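Local structure of FKBO (Streptomyces hygroscopicus, 4BPS) at residues A61-T66 / G183-G188; N139-I144 / G187-V192; P207-A212 / A246-H251. The protein catalyses the hydrolysis of chorismate to pyruvate and a dihydroxycyclohexadiene carboxylic acid, a step on the way to the immunosuppressant polyketides FK506 and FK520. All coordinates share one frame; numbering follows the deposited sequence. Where two conformers were deposited one is given.

Interaction 1: A61-T66 / G183-G188; sequences AVHTTT and GAHGGG
His63 and His185 meet where the chain running on from strand 57-62 of one sheet crosses the loop after 178-184, an edge strand of another sheet in this YjgF-fold chorismatase. CB of His185 sits squarely over one face of the His63 imidazole, 3.4 Å from its centroid and 8° off the ring normal, a CH-pi contact. The two rings themselves are oblique to each other, their planes at 51°. His185 carries a methyl in turn: CG2 of Thr66 lies over a face of its ring, 3.6 Å from the centroid and displaced toward the rim. A flat ring suits both places because it offers a broad face to an aliphatic carbon. One backbone bond joins the segments, His185 N to His63 O at 2.8 Å, with the N-H in the carbonyl plane. An alanine here would keep that bond but is likely to leave His185 CB without the ring face beneath it and open a gap between the segments. His63 centres an inverse gamma turn, and its imidazole reaches His185 with CG opposite the backbone N (chi1 -168°). Further out, His327 positions His185 and Thr66, its carbonyl O bonding His185 NE2 and its ND1 bonding Thr66 OG1. A water bridges the segments away from the rings, accepting from His63 N at 3.0 Å and donating to Gly186 O at 2.8 Å.

Interaction 2: N139-I144 / G187-V192; sequences NYVSGI and GGITCV
Tyr140 and Thr190 face each other as a hydrogen-bonded pair between antiparallel strands 139-142 and 189-192, whose segments run at 176°. Tyr140 N gives a nearly straight bond to Thr190 O (2.8 Å), and Tyr140 O receives Thr190 N, while a water bridges Tyr140 O and Thr190 OG1. Along the tyrosine, CB lies 4.3 Å from Thr190 CB. With chi1 at -59°, CG stands beside the backbone N, and CD2 then passes 4.0 Å from Thr190 O. CE2 meets CG2 of Val192 at 3.9 Å, the methyl lying in the ring plane at its edge, and OH is hydrogen-bonded to Lys297 NZ, so the tyrosine offers a hydrocarbon edge and a polar tip. On the other face Val141 CG1 lies alongside Ile189 CG1, two branched chains suited to a buried strand. Ser142 N closes the ladder on Gly188 O at 2.8 Å, while the positive phi of Gly188 favours glycine. Strand 133-142 runs between 189-196 and 178-184, with 98-105 beyond 189-196. The Val141 face packs on helices 112-129 and 154-169, where Asn139 touches the bound 3-(2-carboxyethyl)benzoic acid; on the opposite face Tyr140 packs against Thr64 and His44.

Interaction 3: P207-A212 / A246-H251; sequences PAVLTA and AGILGH. With 3EB (3-(2-carboxyethyl)benzoic acid), chain B.
Gly250 is gripped through both its backbone N and its O by a segment without regular helix or strand, so that a single beta bridge, Val209 with Gly250, joins a loop to the turn after a strand. The loop runs between strands 201-204 and 229-232, and the turn links strand 239-249 to the short antiparallel strand 252-253. Gly250 N donates to Ala208 O at 2.8 Å, and Gly250 O accepts from Leu210 N at 2.9 Å. The second N-H, although nearly straight at the hydrogen, arrives from above the carbonyl plane, 61° out of it, and therefore is not directed at a lone pair. Gly250 turns here at a phi of 69°, which favours a residue without a side chain.

Branching at CB lets Val209 rest its two methyls on two carbonyl oxygens of the other segment: CG1 lies 3.5 Å from Gly250 O, CG2 3.9 Å from Ile248 O. The valine also touches Arg228, a substrate-binding residue. Leu210 is long enough to lie alongside His251, with CD2 at the edge of the imidazole, 4.0 Å from His251 CD2. His251 ND1 is hydrogen-bonded to Tyr219 OH, which restrains the ring's rotation.

The end of strand 239-249 borders the ligand pocket through Ile248. In one of its two deposited conformers, CD1 packs 3.4 Å from OXT of a carboxylate of the bound 3-(2-carboxyethyl)benzoic acid, whose polar bonds come from Tyr155, Arg162, Tyr215 and Arg228. Ala246 adds its methyl, CB lying 4.0 Å from the ligand's CA.

Interactions 1 and 2 are neighbours, their centres about 7 Å apart, and share Gly187 and Gly188. Strand 178-184, which leads into interaction 1, lies next to strand 133-142 of interaction 2; Ala184 probably bonds Val141 and Gly143 through its backbone, and Gly186 CA packs on Ser142 OG. Interaction 2 is fully buried and relies on a regular strand ladder, whereas interaction 1, partly buried, joins separate sheets through imidazole faces and one backbone bond. Interaction 3 is a surface contact, about 26 and 23 Å from interactions 1 and 2, centre to centre, and holds a loop by a lone bridge. Interactions 2 and 3 nevertheless each contribute a residue, Asn139 and Ile248, to the same ligand pocket.

Interaction 1: A61-T66 / G183-G188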
loop_
_atom_site.group_PDB
_atom_site.type_symbol
_atom_site.label_atom_id
_atom_site.label_comp_id
_atom_site.label_asym_id
_atom_site.label_seq_id
_atom_site.Cartn_x
_atom_site.Cartn_y
_atom_site.Cartn_z
ATOM N N ALA A 61 10.985 -2.205 -9.786
ATOM C CA ALA A 61 11.760 -2.119 -8.567
ATOM C C ALA A 61 11.595 -0.738 -7.970
ATOM O O ALA A 61 11.637 0.263 -8.701
ATOM C CB ALA A 61 13.228 -2.397 -8.846
ATOM N N VAL A 62 11.417 -0.688 -6.650
ATOM C CA VAL A 62 11.327 0.589 -5.946
ATOM C C VAL A 62 12.432 0.686 -4.907
ATOM O O VAL A 62 12.882 -0.327 -4.342
ATOM C CB VAL A 62 9.920 0.786 -5.283
ATOM C CG1 VAL A 62 8.858 0.983 -6.358
ATOM C CG2 VAL A 62 9.566 -0.396 -4.345
ATOM N N HIS A 63 12.889 1.908 -4.698
ATOM C CA HIS A 63 14.065 2.152 -3.858
ATOM C C HIS A 63 13.609 2.432 -2.423
ATOM O O HIS A 63 13.653 3.564 -1.933
ATOM C CB HIS A 63 14.897 3.283 -4.448
ATOM C CG HIS A 63 16.255 3.432 -3.831
ATOM N ND1 HIS A 63 17.243 4.199 -4.401
ATOM C CD2 HIS A 63 16.775 2.930 -2.679
ATOM C CE1 HIS A 63 18.320 4.148 -3.637
ATOM N NE2 HIS A 63 18.062 3.388 -2.584
ATOM N N THR A 64 13.172 1.368 -1.764
ATOM C CA THR A 64 12.529 1.480 -0.462
ATOM C C THR A 64 13.418 1.069 0.710
ATOM O O THR A 64 12.958 1.086 1.862
ATOM C CB THR A 64 11.249 0.683 -0.433
ATOM O OG1 THR A 64 11.530 -0.616 -0.976
ATOM C CG2 THR A 64 10.154 1.388 -1.246
ATOM N N THR A 65 14.693 0.759 0.453
ATOM C CA THR A 65 15.625 0.561 1.556
ATOM C C THR A 65 17.047 0.894 1.132
ATOM O O THR A 65 17.283 1.239 -0.021
ATOM C CB THR A 65 15.469 -0.839 2.182
ATOM O OG1 THR A 65 16.060 -0.800 3.501
ATOM C CG2 THR A 65 16.084 -1.917 1.278
ATOM N N THR A 66 17.972 0.839 2.087
ATOM C CA THR A 66 19.319 1.368 1.895
ATOM C C THR A 66 20.408 0.314 2.011
ATOM O O THR A 66 21.580 0.649 1.889
ATOM C CB THR A 66 19.611 2.507 2.890
ATOM O OG1 THR A 66 19.512 1.991 4.218
ATOM C CG2 THR A 66 18.638 3.665 2.699
ATOM N N GLY A 183 8.043 6.798 1.713
ATOM C CA GLY A 183 9.174 7.333 0.969
ATOM C C GLY A 183 9.907 6.300 0.145
ATOM O O GLY A 183 9.845 5.088 0.374
ATOM N N ALA A 184 10.633 6.826 -0.828
ATOM C CA ALA A 184 11.662 6.081 -1.538
ATOM C C ALA A 184 12.904 6.973 -1.637
ATOM O O ALA A 184 12.818 8.199 -1.547
ATOM C CB ALA A 184 11.165 5.665 -2.935
ATOM N N HIS A 185 14.049 6.347 -1.901
ATOM C CA HIS A 185 15.321 7.061 -1.922
ATOM C C HIS A 185 15.725 7.513 -3.332
ATOM O O HIS A 185 16.803 8.076 -3.506
ATOM C CB HIS A 185 16.432 6.193 -1.332
ATOM C CG HIS A 185 16.160 5.766 0.078
ATOM N ND1 HIS A 185 16.481 6.548 1.164
ATOM C CD2 HIS A 185 15.542 4.661 0.568
ATOM C CE1 HIS A 185 16.093 5.925 2.269
ATOM N NE2 HIS A 185 15.513 4.786 1.934
ATOM N N GLY A 186 14.854 7.282 -4.311
ATOM C CA GLY A 186 15.040 7.726 -5.674
ATOM C C GLY A 186 13.875 7.198 -6.477
ATOM O O GLY A 186 13.079 6.412 -5.982
ATOM N N GLY A 187 13.756 7.637 -7.727
ATOM C CA GLY A 187 12.807 7.045 -8.642
ATOM C C GLY A 187 11.413 7.622 -8.705
ATOM O O GLY A 187 10.466 6.889 -9.025
ATOM N N GLY A 188 11.239 8.915 -8.448
ATOM C CA GLY A 188 9.922 9.514 -8.641
ATOM C C GLY A 188 8.839 8.833 -7.813
ATOM O O GLY A 188 9.054 8.440 -6.663
HETATM O O HOH W 1 11.583 4.040 -6.363
#

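Interaction 2: N139-I144 / G187-V192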
loop_
_atom_site.group_PDB
_atom_site.type_symbol
_atom_site.label_atom_id
_atom_site.label_comp_id
_atom_site.label_asym_id
_atom_site.label_seq_id
_atom_site.Cartn_x
_atom_site.Cartn_y
_atom_site.Cartn_z
ATOM N N ASN A 139 1.777 3.813 -2.780
ATOM C CA ASN A 139 2.485 4.947 -3.374
ATOM C C ASN A 139 3.866 5.017 -2.742
ATOM O O ASN A 139 3.995 5.256 -1.538
ATOM C CB ASN A 139 1.739 6.266 -3.110
ATOM C CG ASN A 139 0.275 6.184 -3.484
ATOM O OD1 ASN A 139 -0.072 6.329 -4.648
ATOM N ND2 ASN A 139 -0.595 5.923 -2.492
ATOM N N TYR A 140 4.881 4.790 -3.577
ATOM C CA TYR A 140 6.292 4.842 -3.154
ATOM C C TYR A 140 6.832 6.154 -3.715
ATOM O O TYR A 140 6.997 6.286 -4.932
ATOM C CB TYR A 140 7.053 3.631 -3.671
ATOM C CG TYR A 140 6.460 2.315 -3.172
ATOM C CD1 TYR A 140 6.671 1.906 -1.858
ATOM C CD2 TYR A 140 5.681 1.502 -3.985
ATOM C CE1 TYR A 140 6.152 0.730 -1.375
ATOM C CE2 TYR A 140 5.149 0.310 -3.518
ATOM C CZ TYR A 140 5.389 -0.079 -2.209
ATOM O OH TYR A 140 4.902 -1.239 -1.683
ATOM N N VAL A 141 7.048 7.129 -2.823
ATOM C CA VAL A 141 7.219 8.536 -3.191
ATOM C C VAL A 141 8.653 8.950 -2.903
ATOM O O VAL A 141 9.019 9.145 -1.746
ATOM C CB VAL A 141 6.211 9.414 -2.405
ATOM C CG1 VAL A 141 6.380 10.903 -2.767
ATOM C CG2 VAL A 141 4.761 8.968 -2.656
ATOM N N SER A 142 9.464 9.103 -3.949
ATOM C CA SER A 142 10.836 9.525 -3.781
ATOM C C SER A 142 10.936 10.899 -3.100
ATOM O O SER A 142 10.342 11.879 -3.546
ATOM C CB SER A 142 11.497 9.616 -5.126
ATOM O OG SER A 142 12.826 10.073 -4.995
ATOM N N GLY A 143 11.686 10.971 -2.011
ATOM C CA GLY A 143 11.885 12.248 -1.338
ATOM C C GLY A 143 10.604 12.776 -0.720
ATOM O O GLY A 143 10.327 13.982 -0.804
ATOM N N ILE A 144 9.838 11.905 -0.069
ATOM C CA ILE A 144 8.515 12.266 0.414
ATOM C C ILE A 144 8.509 13.486 1.350
ATOM O O ILE A 144 7.522 14.230 1.365
ATOM C CB ILE A 144 7.872 11.012 1.086
ATOM C CG1 ILE A 144 6.364 11.176 1.311
ATOM C CG2 ILE A 144 8.600 10.618 2.383
ATOM C CD1 ILE A 144 5.681 9.837 1.633
ATOM N N GLY A 187 13.756 7.637 -7.727
ATOM C CA GLY A 187 12.807 7.045 -8.642
ATOM C C GLY A 187 11.413 7.622 -8.705
ATOM O O GLY A 187 10.466 6.889 -9.025
ATOM N N GLY A 188 11.239 8.915 -8.448
ATOM C CA GLY A 188 9.922 9.514 -8.641
ATOM C C GLY A 188 8.839 8.833 -7.813
ATOM O O GLY A 188 9.054 8.440 -6.663
ATOM N N ILE A 189 7.649 8.714 -8.399
ATOM C CA ILE A 189 6.498 8.180 -7.686
ATOM C C ILE A 189 6.008 6.931 -8.407
ATOM O O ILE A 189 5.723 6.972 -9.596
ATOM C CB ILE A 189 5.381 9.206 -7.538
ATOM C CG1 ILE A 189 5.887 10.431 -6.747
ATOM C CG2 ILE A 189 4.167 8.573 -6.835
ATOM C CD1 ILE A 189 4.861 11.502 -6.481
ATOM N N THR A 190 5.899 5.830 -7.654
ATOM C CA THR A 190 5.412 4.554 -8.163
ATOM C C THR A 190 4.094 4.228 -7.463
ATOM O O THR A 190 4.007 4.311 -6.236
ATOM C CB THR A 190 6.429 3.444 -7.896
ATOM O OG1 THR A 190 7.688 3.780 -8.476
ATOM C CG2 THR A 190 5.988 2.094 -8.453
ATOM N N CYS A 191 3.108 3.832 -8.263
ATOM C CA CYS A 191 1.800 3.419 -7.774
ATOM C C CYS A 191 1.531 1.962 -8.152
ATOM O O CYS A 191 1.712 1.555 -9.311
ATOM C CB CYS A 191 0.713 4.312 -8.370
ATOM S SG CYS A 191 -0.997 3.850 -7.935
ATOM N N VAL A 192 1.136 1.179 -7.145
ATOM C CA VAL A 192 0.754 -0.210 -7.328
ATOM C C VAL A 192 -0.695 -0.324 -6.898
ATOM O O VAL A 192 -1.080 0.296 -5.910
ATOM C CB VAL A 192 1.649 -1.130 -6.449
ATOM C CG1 VAL A 192 1.308 -2.600 -6.632
ATOM C CG2 VAL A 192 3.122 -0.864 -6.696
HETATM O O HOH W 2 9.120 5.421 -6.611
#

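Interaction 3: P207-A212 / A246-H251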
loop_
_atom_site.group_PDB
_atom_site.type_symbol
_atom_site.label_atom_id
_atom_site.label_comp_id
_atom_site.label_asym_id
_atom_site.label_seq_id
_atom_site.Cartn_x
_atom_site.Cartn_y
_atom_site.Cartn_z
ATOM N N PRO A 207 -11.876 3.503 14.687
ATOM C CA PRO A 207 -12.668 4.404 15.551
ATOM C C PRO A 207 -11.977 5.515 16.357
ATOM O O PRO A 207 -12.639 6.416 16.898
ATOM C CB PRO A 207 -13.288 3.428 16.567
ATOM C CG PRO A 207 -13.229 2.147 16.022
ATOM C CD PRO A 207 -12.128 2.088 15.005
ATOM N N ALA A 208 -10.673 5.420 16.497
ATOM C CA ALA A 208 -9.896 6.460 17.216
ATOM C C ALA A 208 -8.947 7.216 16.287
ATOM O O ALA A 208 -8.024 7.897 16.769
ATOM C CB ALA A 208 -9.127 5.826 18.369
ATOM N N VAL A 209 -9.171 7.103 14.974
ATOM C CA VAL A 209 -8.318 7.787 14.001
ATOM C C VAL A 209 -9.226 8.512 13.033
ATOM O O VAL A 209 -10.203 7.945 12.531
ATOM C CB VAL A 209 -7.374 6.796 13.275
ATOM C CG1 VAL A 209 -6.606 7.483 12.150
ATOM C CG2 VAL A 209 -6.375 6.199 14.287
ATOM N N LEU A 210 -8.910 9.776 12.781
ATOM C CA LEU A 210 -9.721 10.580 11.894
ATOM C C LEU A 210 -9.598 10.070 10.450
ATOM O O LEU A 210 -8.508 9.769 9.973
ATOM C CB LEU A 210 -9.253 12.038 11.980
ATOM C CG LEU A 210 -10.087 13.085 11.231
ATOM C CD1 LEU A 210 -11.539 13.144 11.711
ATOM C CD2 LEU A 210 -9.425 14.449 11.358
ATOM N N THR A 211 -10.724 10.015 9.744
ATOM C CA THR A 211 -10.723 9.673 8.321
ATOM C C THR A 211 -9.784 10.599 7.562
ATOM O O THR A 211 -9.839 11.827 7.735
ATOM C CB THR A 211 -12.153 9.761 7.806
ATOM O OG1 THR A 211 -12.909 8.723 8.443
ATOM C CG2 THR A 211 -12.258 9.584 6.308
ATOM N N ALA A 212 -8.914 10.011 6.741
ATOM C CA ALA A 212 -7.811 10.752 6.116
ATOM C C ALA A 212 -8.308 11.990 5.373
ATOM O O ALA A 212 -7.731 13.077 5.525
ATOM C CB ALA A 212 -7.005 9.822 5.208
ATOM N N ALA A 246 0.297 4.136 11.257
ATOM C CA ALA A 246 1.254 4.951 11.988
ATOM C C ALA A 246 0.843 5.154 13.440
ATOM O O ALA A 246 -0.285 4.821 13.853
ATOM C CB ALA A 246 1.370 6.320 11.319
ATOM N N GLY A 247 1.765 5.743 14.204
ATOM C CA GLY A 247 1.510 6.150 15.584
ATOM C C GLY A 247 0.791 7.493 15.647
ATOM O O GLY A 247 1.404 8.539 15.954
ATOM N N ILE A 248 -0.500 7.439 15.333
ATOM C CA ILE A 248 -1.382 8.588 15.307
ATOM C C ILE A 248 -2.614 8.276 16.175
ATOM O O ILE A 248 -3.072 7.122 16.234
ATOM C CB ILE A 248 -1.813 8.883 13.827
ATOM C CG1 ILE A 248 -0.718 9.648 13.069
ATOM C CG2 ILE A 248 -3.103 9.672 13.735
ATOM C CD1 ILE A 248 -0.891 9.663 11.545
ATOM N N LEU A 249 -3.138 9.307 16.829
ATOM C CA LEU A 249 -4.427 9.216 17.525
ATOM C C LEU A 249 -5.221 10.454 17.079
ATOM O O LEU A 249 -4.715 11.586 17.102
ATOM C CB LEU A 249 -4.262 9.001 19.035
ATOM C CG LEU A 249 -3.642 7.622 19.414
ATOM C CD1 LEU A 249 -3.376 7.562 20.909
ATOM C CD2 LEU A 249 -4.395 6.308 18.945
ATOM N N GLY A 250 -6.448 10.255 16.619
ATOM C CA GLY A 250 -7.177 11.317 15.937
ATOM C C GLY A 250 -6.485 11.539 14.604
ATOM O O GLY A 250 -6.342 10.579 13.826
ATOM N N HIS A 251 -6.009 12.768 14.343
ATOM C CA HIS A 251 -5.111 13.007 13.216
ATOM C C HIS A 251 -3.673 13.216 13.679
ATOM O O HIS A 251 -2.789 13.393 12.844
ATOM C CB HIS A 251 -5.542 14.209 12.365
ATOM C CG HIS A 251 -5.588 15.490 13.134
ATOM N ND1 HIS A 251 -4.456 16.138 13.590
ATOM C CD2 HIS A 251 -6.651 16.201 13.575
ATOM C CE1 HIS A 251 -4.829 17.198 14.280
ATOM N NE2 HIS A 251 -6.152 17.257 14.289
HETATM C C 3EB B . -1.547 8.584 8.242
HETATM O O 3EB B . -1.970 9.628 7.736
HETATM C CA 3EB B . -0.121 8.138 8.077
HETATM O OAB 3EB B . -1.099 9.087 1.719
HETATM O OAD 3EB B . -1.578 7.067 0.937
HETATM C CAE 3EB B . -0.759 6.194 5.820
HETATM C CAF 3EB B . -1.333 5.437 4.806
HETATM C CAG 3EB B . -0.303 7.488 5.567
HETATM C CAH 3EB B . -1.450 5.953 3.526
HETATM C CAL 3EB B . -1.219 7.857 1.890
HETATM C CAM 3EB B . -0.447 8.000 4.277
HETATM C CAN 3EB B . -1.034 7.252 3.255
HETATM O OXT 3EB B . -2.281 7.836 8.995
HETATM C C2 3EB B . 0.384 8.328 6.632
#